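Local coordinates for cupin 2 conserved barrel domain protein (Desulfovibrio desulfuricans subsp. desulfuricans str. G20, PDB 2Q30) that is of unknown function but adopts the RmlC-like cupin fold, a double-stranded beta-helix, and assembles as a pair of subunits, at residues E25-K34 and K101-I110. Numbering follows the deposited sequence.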
ATOM      1  N   GLU A  25      -4.319  -6.251  12.136  1.00 33.07           N
ATOM      2  CA  GLU A  25      -3.047  -6.997  12.288  1.00 33.31           C
ATOM      3  C   GLU A  25      -1.864  -6.094  12.000  1.00 32.50           C
ATOM      4  O   GLU A  25      -1.844  -5.430  10.987  1.00 30.68           O
ATOM      5  CB  GLU A  25      -3.014  -8.228  11.369  1.00 32.99           C
ATOM      6  CG  GLU A  25      -4.050  -9.293  11.713  1.00 37.41           C
ATOM      7  CD  GLU A  25      -4.347 -10.298  10.581  1.00 39.73           C
ATOM      8  OE1 GLU A  25      -4.173 -11.517  10.802  1.00 49.64           O
ATOM      9  OE2 GLU A  25      -4.796  -9.875   9.492  1.00 41.74           O
ATOM     10  N   LEU A  26      -0.871  -6.112  12.878  1.00 32.01           N
ATOM     11  CA  LEU A  26       0.336  -5.322  12.714  1.00 33.55           C
ATOM     12  C   LEU A  26       1.202  -6.013  11.688  1.00 32.64           C
ATOM     13  O   LEU A  26       1.487  -7.192  11.831  1.00 33.63           O
ATOM     14  CB  LEU A  26       1.115  -5.225  14.023  1.00 34.19           C
ATOM     15  CG  LEU A  26       2.371  -4.339  14.012  1.00 34.04           C
ATOM     16  CD1 LEU A  26       2.028  -2.883  13.601  1.00 34.39           C
ATOM     17  CD2 LEU A  26       2.985  -4.388  15.387  1.00 36.06           C
ATOM     18  N   VAL A  27       1.589  -5.282  10.650  1.00 30.45           N
ATOM     19  CA  VAL A  27       2.432  -5.825   9.587  1.00 31.34           C
ATOM     20  C   VAL A  27       3.859  -5.433   9.901  1.00 31.74           C
ATOM     21  O   VAL A  27       4.751  -6.269   9.882  1.00 30.63           O
ATOM     22  CB  VAL A  27       1.952  -5.353   8.194  1.00 29.93           C
ATOM     23  CG1 VAL A  27       2.903  -5.788   7.051  1.00 31.93           C
ATOM     24  CG2 VAL A  27       0.506  -5.866   7.955  1.00 28.95           C
ATOM     25  N   HIS A  28       4.069  -4.160  10.187  1.00 30.18           N
ATOM     26  CA  HIS A  28       5.402  -3.641  10.456  1.00 31.16           C
ATOM     27  C   HIS A  28       5.320  -2.387  11.325  1.00 30.93           C
ATOM     28  O   HIS A  28       4.344  -1.612  11.247  1.00 30.41           O
ATOM     29  CB  HIS A  28       6.065  -3.321   9.111  1.00 29.18           C
ATOM     30  CG  HIS A  28       7.459  -2.806   9.211  1.00 30.79           C
ATOM     31  ND1 HIS A  28       8.549  -3.637   9.363  1.00 31.67           N
ATOM     32  CD2 HIS A  28       7.946  -1.549   9.155  1.00 29.31           C
ATOM     33  CE1 HIS A  28       9.652  -2.912   9.395  1.00 33.57           C
ATOM     34  NE2 HIS A  28       9.313  -1.641   9.278  1.00 34.47           N
ATOM     35  N   GLU A  29       6.324  -2.219  12.178  1.00 31.15           N
ATOM     36  CA  GLU A  29       6.456  -0.990  12.912  1.00 33.35           C
ATOM     37  C   GLU A  29       7.943  -0.683  13.139  1.00 31.96           C
ATOM     38  O   GLU A  29       8.694  -1.531  13.600  1.00 30.96           O
ATOM     39  CB  GLU A  29       5.670  -1.049  14.218  1.00 33.81           C
ATOM     40  CG  GLU A  29       5.640   0.292  14.911  1.00 40.74           C
ATOM     41  CD  GLU A  29       4.707   0.367  16.108  1.00 42.34           C
ATOM     42  OE1 GLU A  29       4.221  -0.694  16.593  1.00 52.79           O
ATOM     43  OE2 GLU A  29       4.501   1.519  16.575  1.00 55.30           O
ATOM     44  N   SER A  30       8.339   0.530  12.773  1.00 30.27           N
ATOM     45  CA  SER A  30       9.711   1.020  12.972  1.00 31.01           C
ATOM     46  C   SER A  30       9.618   2.501  13.277  1.00 30.87           C
ATOM     47  O   SER A  30       8.537   3.049  13.411  1.00 32.42           O
ATOM     48  CB  SER A  30      10.508   0.816  11.675  1.00 30.11           C
ATOM     49  OG  SER A  30       9.955   1.603  10.632  1.00 30.48           O
ATOM     50  N   GLU A  31      10.769   3.124  13.423  1.00 33.50           N
ATOM     51  CA  GLU A  31      10.905   4.581  13.536  1.00 34.00           C
ATOM     52  C   GLU A  31      10.298   5.355  12.326  1.00 33.67           C
ATOM     53  O   GLU A  31       9.775   6.462  12.504  1.00 31.88           O
ATOM     54  CB  GLU A  31      12.402   4.901  13.644  1.00 36.31           C
ATOM     55  CG  GLU A  31      13.201   4.451  12.363  1.00 43.13           C
ATOM     56  CD  GLU A  31      14.559   3.836  12.650  1.00 51.76           C
ATOM     57  OE1 GLU A  31      15.370   4.460  13.372  1.00 57.19           O
ATOM     58  OE2 GLU A  31      14.805   2.724  12.119  1.00 49.66           O
ATOM     59  N   ASN A  32      10.304   4.729  11.132  1.00 33.60           N
ATOM     60  CA  ASN A  32       9.913   5.362   9.873  1.00 32.13           C
ATOM     61  C   ASN A  32       8.428   5.307   9.555  1.00 32.53           C
ATOM     62  O   ASN A  32       7.847   6.297   9.109  1.00 32.75           O
ATOM     63  CB  ASN A  32      10.713   4.734   8.738  1.00 32.98           C
ATOM     64  CG  ASN A  32      12.200   4.846   8.955  1.00 31.22           C
ATOM     65  OD1 ASN A  32      12.705   5.933   9.185  1.00 30.01           O
ATOM     66  ND2 ASN A  32      12.909   3.726   8.906  1.00 33.48           N
ATOM     67  N   PHE A  33       7.820   4.139   9.742  1.00 30.46           N
ATOM     68  CA  PHE A  33       6.378   3.991   9.600  1.00 29.30           C
ATOM     69  C   PHE A  33       5.784   2.799  10.365  1.00 29.32           C
ATOM     70  O   PHE A  33       6.498   1.921  10.843  1.00 26.35           O
ATOM     71  CB  PHE A  33       5.920   3.973   8.113  1.00 30.58           C
ATOM     72  CG  PHE A  33       6.749   3.099   7.172  1.00 28.48           C
ATOM     73  CD1 PHE A  33       7.435   1.943   7.595  1.00 28.91           C
ATOM     74  CD2 PHE A  33       6.762   3.404   5.803  1.00 35.14           C
ATOM     75  CE1 PHE A  33       8.151   1.162   6.669  1.00 32.76           C
ATOM     76  CE2 PHE A  33       7.471   2.603   4.883  1.00 32.08           C
ATOM     77  CZ  PHE A  33       8.162   1.491   5.333  1.00 31.43           C
ATOM     78  N   LYS A  34       4.459   2.815  10.480  1.00 29.28           N
ATOM     79  CA  LYS A  34       3.679   1.721  11.038  1.00 29.76           C
ATOM     80  C   LYS A  34       2.787   1.269   9.902  1.00 29.73           C
ATOM     81  O   LYS A  34       2.207   2.107   9.208  1.00 30.71           O
ATOM     82  CB  LYS A  34       2.846   2.170  12.240  1.00 30.72           C
ATOM     83  CG  LYS A  34       2.012   1.053  12.868  1.00 31.45           C
ATOM     84  CD  LYS A  34       1.365   1.563  14.151  1.00 35.66           C
ATOM     85  CE  LYS A  34       0.600   0.514  14.881  1.00 43.89           C
ATOM     86  NZ  LYS A  34       0.046   1.066  16.165  1.00 45.75           N
ATOM     87  N   LYS A 101     -10.029  -6.328   2.486  1.00 31.04           N
ATOM     88  CA  LYS A 101      -8.804  -6.135   3.239  1.00 29.56           C
ATOM     89  C   LYS A 101      -8.109  -4.879   2.734  1.00 30.29           C
ATOM     90  O   LYS A 101      -8.021  -4.634   1.510  1.00 31.54           O
ATOM     91  CB  LYS A 101      -7.898  -7.354   3.217  1.00 29.07           C
ATOM     92  CG  LYS A 101      -6.753  -7.279   4.196  1.00 29.55           C
ATOM     93  CD  LYS A 101      -5.987  -8.589   4.276  1.00 27.18           C
ATOM     94  CE  LYS A 101      -4.846  -8.564   5.308  1.00 31.07           C
ATOM     95  NZ  LYS A 101      -4.251  -9.946   5.474  1.00 27.95           N
ATOM     96  N   VAL A 102      -7.634  -4.083   3.691  1.00 31.02           N
ATOM     97  CA  VAL A 102      -6.876  -2.868   3.408  1.00 30.98           C
ATOM     98  C   VAL A 102      -5.566  -2.857   4.174  1.00 30.51           C
ATOM     99  O   VAL A 102      -5.444  -3.524   5.185  1.00 29.99           O
ATOM    100  CB  VAL A 102      -7.685  -1.568   3.721  1.00 32.06           C
ATOM    101  CG1 VAL A 102      -8.974  -1.554   2.904  1.00 30.20           C
ATOM    102  CG2 VAL A 102      -7.950  -1.411   5.216  1.00 31.12           C
ATOM    103  N   LEU A 103      -4.605  -2.093   3.657  1.00 31.60           N
ATOM    104  CA  LEU A 103      -3.302  -1.903   4.279  1.00 29.97           C
ATOM    105  C   LEU A 103      -3.150  -0.433   4.566  1.00 30.08           C
ATOM    106  O   LEU A 103      -3.342   0.389   3.687  1.00 32.00           O
ATOM    107  CB  LEU A 103      -2.187  -2.351   3.341  1.00 28.56           C
ATOM    108  CG  LEU A 103      -0.794  -2.416   3.990  1.00 27.93           C
ATOM    109  CD1 LEU A 103      -0.756  -3.403   5.173  1.00 28.17           C
ATOM    110  CD2 LEU A 103       0.228  -2.830   2.919  1.00 31.05           C
ATOM    111  N   VAL A 104      -2.781  -0.116   5.794  1.00 31.61           N
ATOM    112  CA  VAL A 104      -2.600   1.248   6.219  1.00 30.38           C
ATOM    113  C   VAL A 104      -1.141   1.449   6.546  1.00 30.43           C
ATOM    114  O   VAL A 104      -0.602   0.665   7.285  1.00 31.03           O
ATOM    115  CB  VAL A 104      -3.468   1.551   7.467  1.00 32.82           C
ATOM    116  CG1 VAL A 104      -3.269   3.035   7.934  1.00 30.01           C
ATOM    117  CG2 VAL A 104      -4.920   1.250   7.161  1.00 31.01           C
ATOM    118  N   THR A 105      -0.534   2.500   5.991  1.00 29.90           N
ATOM    119  CA  THR A 105       0.843   2.922   6.256  1.00 30.24           C
ATOM    120  C   THR A 105       0.747   4.333   6.830  1.00 30.97           C
ATOM    121  O   THR A 105       0.146   5.212   6.214  1.00 29.18           O
ATOM    122  CB  THR A 105       1.729   2.915   4.996  1.00 30.37           C
ATOM    123  OG1 THR A 105       1.718   1.581   4.458  1.00 33.67           O
ATOM    124  CG2 THR A 105       3.175   3.316   5.365  1.00 29.19           C
ATOM    125  N   ILE A 106       1.324   4.515   8.004  1.00 29.27           N
ATOM    126  CA  ILE A 106       1.269   5.747   8.781  1.00 31.39           C
ATOM    127  C   ILE A 106       2.698   6.233   8.954  1.00 29.27           C
ATOM    128  O   ILE A 106       3.521   5.473   9.441  1.00 28.36           O
ATOM    129  CB  ILE A 106       0.632   5.478  10.166  1.00 32.03           C
ATOM    130  CG1 ILE A 106      -0.691   4.681  10.032  1.00 34.46           C
ATOM    131  CG2 ILE A 106       0.436   6.785  10.900  1.00 30.29           C
ATOM    132  CD1 ILE A 106      -1.236   4.179  11.360  1.00 36.35           C
ATOM    133  N   ALA A 107       2.982   7.476   8.545  1.00 30.17           N
ATOM    134  CA  ALA A 107       4.337   8.079   8.621  1.00 30.74           C
ATOM    135  C   ALA A 107       4.299   9.569   8.998  1.00 31.89           C
ATOM    136  O   ALA A 107       3.500  10.314   8.436  1.00 32.50           O
ATOM    137  CB  ALA A 107       5.065   7.935   7.321  1.00 28.87           C
ATOM    138  N   PRO A 108       5.042   9.976  10.048  1.00 33.65           N
ATOM    139  CA  PRO A 108       5.776   9.132  10.993  1.00 35.45           C
ATOM    140  C   PRO A 108       4.778   8.259  11.793  1.00 34.72           C
ATOM    141  O   PRO A 108       3.576   8.543  11.769  1.00 33.46           O
ATOM    142  CB  PRO A 108       6.468  10.137  11.921  1.00 34.35           C
ATOM    143  CG  PRO A 108       6.483  11.426  11.145  1.00 36.98           C
ATOM    144  CD  PRO A 108       5.207  11.403  10.360  1.00 34.13           C
ATOM    145  N   PRO A 109       5.252   7.195  12.464  1.00 36.14           N
ATOM    146  CA  PRO A 109       4.323   6.343  13.223  1.00 40.07           C
ATOM    147  C   PRO A 109       3.791   7.037  14.503  1.00 42.46           C
ATOM    148  O   PRO A 109       4.480   7.897  15.052  1.00 42.07           O
ATOM    149  CB  PRO A 109       5.157   5.099  13.546  1.00 38.79           C
ATOM    150  CG  PRO A 109       6.559   5.412  13.155  1.00 38.17           C
ATOM    151  CD  PRO A 109       6.651   6.760  12.591  1.00 37.44           C
ATOM    152  N   ILE A 110       2.584   6.662  14.944  1.00 47.43           N
ATOM    153  CA  ILE A 110       1.935   7.267  16.129  1.00 49.46           C
ATOM    154  C   ILE A 110       2.539   6.689  17.430  1.00 52.78           C
ATOM    155  O   ILE A 110       2.864   7.433  18.367  1.00 51.62           O
ATOM    156  CB  ILE A 110       0.378   7.017  16.203  1.00 51.90           C
ATOM    157  CG1 ILE A 110      -0.354   7.374  14.902  1.00 52.77           C
ATOM    158  CG2 ILE A 110      -0.239   7.785  17.391  1.00 50.89           C
ATOM    159  CD1 ILE A 110      -0.186   8.792  14.476  1.00 58.91           C
ATOM    160  OXT ILE A 110       2.669   5.459  17.568  1.00 54.45           O
TER
HETATM  161  O   HOH W   1      -6.184 -10.917   7.316  1.00 23.45           O
HETATM  162  O   HOH W   2      -2.372  -9.004   7.412  1.00 26.55           O
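In the larger antiparallel sheet of this cupin barrel, strand 34-40 lies between strands 23-29 and 100-107, and K34 at its start forms an antiparallel hydrogen-bonded pair with I106: K34 N donates to I106 O (3.0 Å) in the carbonyl plane, and I106 N returns a bond to K34 O (2.8 Å). Beta-branched I106 suits the extended backbone, while the aliphatic start of K34 packs its CB on P109 CB. P108, joined to A107 by a cis peptide bond and without an N-H, cannot donate the next bond toward N32, consistent with the pairing stopping here. P109 lays its ring against the turn, CG meeting S30 O and CD meeting E31 O, both at 3.1 Å. S30 shapes that turn as an ST turn, its OG accepting from N32 N and also bonding E56 of the second subunit. The F33 ring meets T105 CG2 obliquely, 3.6 Å from F33 CD2. V27 and H28 together face I35 in a classic beta bulge, and V27 sends CG2 across to L103 CD1. At the far end, extended K101, its NZ also bound to L11 O, stops 4.1 Å short of E25, from NZ to OE2; two waters bridge these atoms, one 2.8 Å from both, the other bonded only weakly to OE2.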